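Local coordinates for exosome complex component Rrp42 (Methanothermobacter thermautotrophicus, PDB 2WNR), which probably serves as a non-catalytic subunit of the archaeal exosome, an RNA-degrading complex, and contributes to structuring the Rrp41 active site, at residues G224-E227 against E228-C232; P9-T12 against R13-T17. One frame throughout, in Å; residues are numbered along the deposited sequence.

Interaction 1: residues G224-E227 against E228-C232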
# COMPACT_ATOMS: atom_id res chain seq x y z
N GLY A 224 -3.15 -22.64 -24.97
CA GLY A 224 -4.60 -22.63 -24.91
C GLY A 224 -5.19 -22.85 -26.30
O GLY A 224 -4.94 -22.05 -27.21
N VAL A 225 -5.95 -23.93 -26.45
CA VAL A 225 -6.61 -24.28 -27.71
C VAL A 225 -8.14 -24.18 -27.58
O VAL A 225 -8.69 -24.46 -26.51
CB VAL A 225 -6.22 -25.70 -28.19
CG1 VAL A 225 -6.71 -25.93 -29.60
CG2 VAL A 225 -4.71 -25.88 -28.12
N THR A 226 -8.81 -23.79 -28.66
CA THR A 226 -10.26 -23.64 -28.63
C THR A 226 -10.95 -24.90 -29.15
O THR A 226 -10.29 -25.85 -29.60
CB THR A 226 -10.73 -22.40 -29.44
OG1 THR A 226 -10.47 -22.59 -30.83
CG2 THR A 226 -10.03 -21.14 -28.95
N GLU A 227 -12.28 -24.91 -29.09
CA GLU A 227 -13.09 -26.02 -29.60
C GLU A 227 -12.76 -26.40 -31.04
O GLU A 227 -12.69 -27.58 -31.38
CB GLU A 227 -14.57 -25.68 -29.51
CG GLU A 227 -15.18 -25.79 -28.13
CD GLU A 227 -16.68 -25.64 -28.15
OE1 GLU A 227 -17.22 -25.08 -29.14
OE2 GLU A 227 -17.33 -26.07 -27.17
N GLU A 228 -12.57 -25.39 -31.88
CA GLU A 228 -12.33 -25.61 -33.31
C GLU A 228 -10.84 -25.72 -33.66
O GLU A 228 -10.45 -25.52 -34.82
CB GLU A 228 -13.03 -24.54 -34.17
CG GLU A 228 -12.91 -23.10 -33.68
CD GLU A 228 -13.93 -22.74 -32.62
OE1 GLU A 228 -15.15 -22.90 -32.90
OE2 GLU A 228 -13.52 -22.30 -31.51
N GLY A 229 -10.03 -26.03 -32.66
CA GLY A 229 -8.61 -26.35 -32.85
C GLY A 229 -7.70 -25.19 -33.17
O GLY A 229 -6.65 -25.38 -33.77
N SER A 230 -8.08 -23.98 -32.76
CA SER A 230 -7.23 -22.80 -32.96
C SER A 230 -6.59 -22.35 -31.64
O SER A 230 -7.16 -22.56 -30.57
CB SER A 230 -8.03 -21.66 -33.61
OG SER A 230 -9.01 -21.15 -32.72
N ILE A 231 -5.40 -21.75 -31.74
CA ILE A 231 -4.61 -21.33 -30.58
C ILE A 231 -5.01 -19.94 -30.11
O ILE A 231 -4.93 -18.97 -30.87
CB ILE A 231 -3.08 -21.35 -30.88
CG1 ILE A 231 -2.61 -22.75 -31.27
CG2 ILE A 231 -2.28 -20.83 -29.70
CD1 ILE A 231 -1.31 -22.78 -32.05
N CYS A 232 -5.45 -19.84 -28.86
CA CYS A 232 -5.88 -18.56 -28.30
C CYS A 232 -4.97 -18.00 -27.20
O CYS A 232 -5.09 -16.83 -26.83
CB CYS A 232 -7.32 -18.62 -27.83
SG CYS A 232 -7.57 -19.71 -26.45
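Thr226 meets Glu228 and Ser230 inside the bend of a hairpin, its side chain directed at the returning strand. CB lies near Glu228 OE2 and the Ser230 carbonyl. At the branch, Thr226 OG1 sits between the backbone N and the carbonyl carbon (chi1 67°), 2.8 Å from Ser230 OG and 3.1 Å from Glu228 OE2, its one hydroxyl proton shared between two possible acceptors. The other branch, Thr226 CG2, lies 3.6 Å from Ser230 O and also touches Cys232 SG, while Ala193 and Ser118 pack on the same side chain. Glu228 reaches OG1 because its chain bends at CG (chi2 -84°), so that its carboxylate comes obliquely back towards the threonine. Ser230 OG has its stronger partner in a polar side chain of another protein of the assembly, which links the hairpin end to that neighbour. A valine in place of Thr226 would probably leave Glu228 OE2 without its partner in the bend and set that carboxylate free to swing outward. The backbone closes the loop: Thr226 N donates to Ser230 O (2.8 Å) in the carbonyl plane, and Gly229 N donates to Thr226 O (3.1 Å) from well above that plane. Further along, Cys232 N donates to Gly224 O (2.8 Å). Between these bonds Val225 and Ile231 form a non-hydrogen-bonded antiparallel pair, and their side chains share the sheet face packed against helix 244-268. Gly229 has a phi of 74°, a backbone shape that residues with a CB adopt less readily. A type I turn from Thr226 to Gly229 whose last residue has positive phi, with Thr226 O accepting from Gly229 N and Thr226 N donating to Ser230 O, is the classic G1-bulge hairpin, here joining strands 219-226 and 231-237.

Interaction 2: residues P9-T12 against R13-T17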
# COMPACT_ATOMS: atom_id res chain seq x y z
N PRO A 9 26.71 -32.87 -6.66
CA PRO A 9 25.61 -31.92 -6.78
C PRO A 9 24.90 -32.01 -8.14
O PRO A 9 25.50 -32.50 -9.11
CB PRO A 9 26.30 -30.56 -6.63
CG PRO A 9 27.55 -30.86 -5.80
CD PRO A 9 27.83 -32.35 -5.85
N GLU A 10 23.65 -31.55 -8.21
CA GLU A 10 22.82 -31.64 -9.43
C GLU A 10 22.48 -33.09 -9.83
O GLU A 10 22.39 -33.42 -11.02
CB GLU A 10 23.47 -30.89 -10.61
CG GLU A 10 23.00 -29.45 -10.78
CD GLU A 10 22.00 -29.28 -11.93
OE1 GLU A 10 22.15 -29.98 -12.97
OE2 GLU A 10 21.07 -28.45 -11.80
N ILE A 11 22.29 -33.95 -8.82
CA ILE A 11 22.01 -35.38 -9.03
C ILE A 11 20.56 -35.61 -9.49
O ILE A 11 20.33 -36.26 -10.51
CB ILE A 11 22.34 -36.25 -7.77
CG1 ILE A 11 23.82 -36.14 -7.38
CG2 ILE A 11 21.92 -37.72 -7.97
CD1 ILE A 11 24.76 -37.14 -8.07
N THR A 12 19.60 -35.08 -8.74
CA THR A 12 18.18 -35.20 -9.11
C THR A 12 17.92 -34.77 -10.55
O THR A 12 17.21 -35.48 -11.27
CB THR A 12 17.24 -34.41 -8.17
OG1 THR A 12 18.01 -33.53 -7.34
CG2 THR A 12 16.44 -35.37 -7.29
N ARG A 13 18.52 -33.65 -10.97
CA ARG A 13 18.37 -33.16 -12.34
C ARG A 13 18.90 -34.12 -13.41
O ARG A 13 18.35 -34.17 -14.51
CB ARG A 13 18.97 -31.76 -12.54
CG ARG A 13 18.36 -31.00 -13.74
CD ARG A 13 19.00 -29.65 -13.97
NE ARG A 13 18.57 -28.67 -12.97
CZ ARG A 13 17.77 -27.63 -13.22
NH1 ARG A 13 17.43 -26.81 -12.24
NH2 ARG A 13 17.32 -27.39 -14.45
N LYS A 14 19.95 -34.87 -13.10
CA LYS A 14 20.43 -35.89 -14.04
C LYS A 14 19.55 -37.16 -14.00
O LYS A 14 19.19 -37.69 -15.05
CB LYS A 14 21.92 -36.20 -13.84
CG LYS A 14 22.39 -37.47 -14.56
CD LYS A 14 23.84 -37.42 -15.04
CE LYS A 14 24.13 -38.60 -15.97
NZ LYS A 14 25.56 -38.71 -16.37
N SER A 15 19.21 -37.62 -12.79
CA SER A 15 18.37 -38.81 -12.59
C SER A 15 17.02 -38.71 -13.31
O SER A 15 16.66 -39.59 -14.09
CB SER A 15 18.11 -39.08 -11.10
OG SER A 15 19.14 -38.57 -10.28
N ILE A 16 16.28 -37.62 -13.05
CA ILE A 16 14.97 -37.39 -13.67
C ILE A 16 15.09 -37.12 -15.18
O ILE A 16 14.15 -37.35 -15.94
CB ILE A 16 14.18 -36.25 -12.97
CG1 ILE A 16 14.08 -36.49 -11.46
CG2 ILE A 16 12.77 -36.10 -13.56
CD1 ILE A 16 13.37 -35.37 -10.68
N THR A 17 16.26 -36.66 -15.61
CA THR A 17 16.47 -36.37 -17.03
C THR A 17 16.72 -37.64 -17.84
O THR A 17 16.09 -37.85 -18.88
CB THR A 17 17.57 -35.30 -17.23
OG1 THR A 17 17.00 -34.01 -17.00
CG2 THR A 17 18.15 -35.33 -18.65
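Glu10 and Arg13 are joined by a salt bridge three residues apart, where the chain enters the amino-terminal helix. Glu10 OE2 approaches Arg13 NE at 2.8 Å, obliquely to the guanidinium, with the two flat groups turned only 20° from each other. The second oxygen, OE1, rests beside the aliphatic part of the same side chain, nearest to Arg13 CD. Bends in both chains make the meeting possible: the glutamate folds at chi2, and the arginine, extended as far as CD, turns at chi3 (-75°) to present NE. The acidic group near the start of the helix may also interact favourably with the helix dipole.

Behind this pair lie the backbone bonds of the first helical turns. Ile11 O takes two bonds from Ser15. Ser15 N reaches Ile11 O at 2.9 Å, nearly along the C=O axis, and Ser15 OG bonds to Ile11 O at 2.6 Å from above the carbonyl plane. Ser15 OG lies beside its own backbone N, which brings both donors to the one oxygen. Lys14 N makes a further, weak bond to Ile11 O. Next along, Ile16 N reaches Thr12 O at 2.9 Å. Thr17 OG1 comes within 2.8 Å of Arg13 O, one turn back.

Further out, Ile216 touches both Arg13 and Ile16, so this face of the helix leans on a loop of the same chain, whereas Ile11, Thr12 and Lys14 touch a crystal neighbour. The arrangement is that of the beginning of a surface alpha-helix, 11-21: i to i+4 backbone bonding, a serine hydroxyl returned to the carbonyl four residues earlier, and an i to i+3 salt bridge flanking the first turn.

Interaction 2 comes first along the chain, at the modelled amino terminus, and interaction 1 follows some two hundred residues later. Their centres are 35 Å apart and their nearest atoms about 24 Å, so they do not touch. They share no secondary-structure element: residues 9-17 lead into and form part of helix 11-21 on the surface, while residues 224-232 turn between two strands of a four-stranded antiparallel sheet in the second exoribonuclease-family region. The hairpin also meets a chain of another protein, whereas no other chain of the assembly touches 9-17. Interaction 2 thus belongs to a peripheral helix, and interaction 1 to a hairpin at a subunit interface.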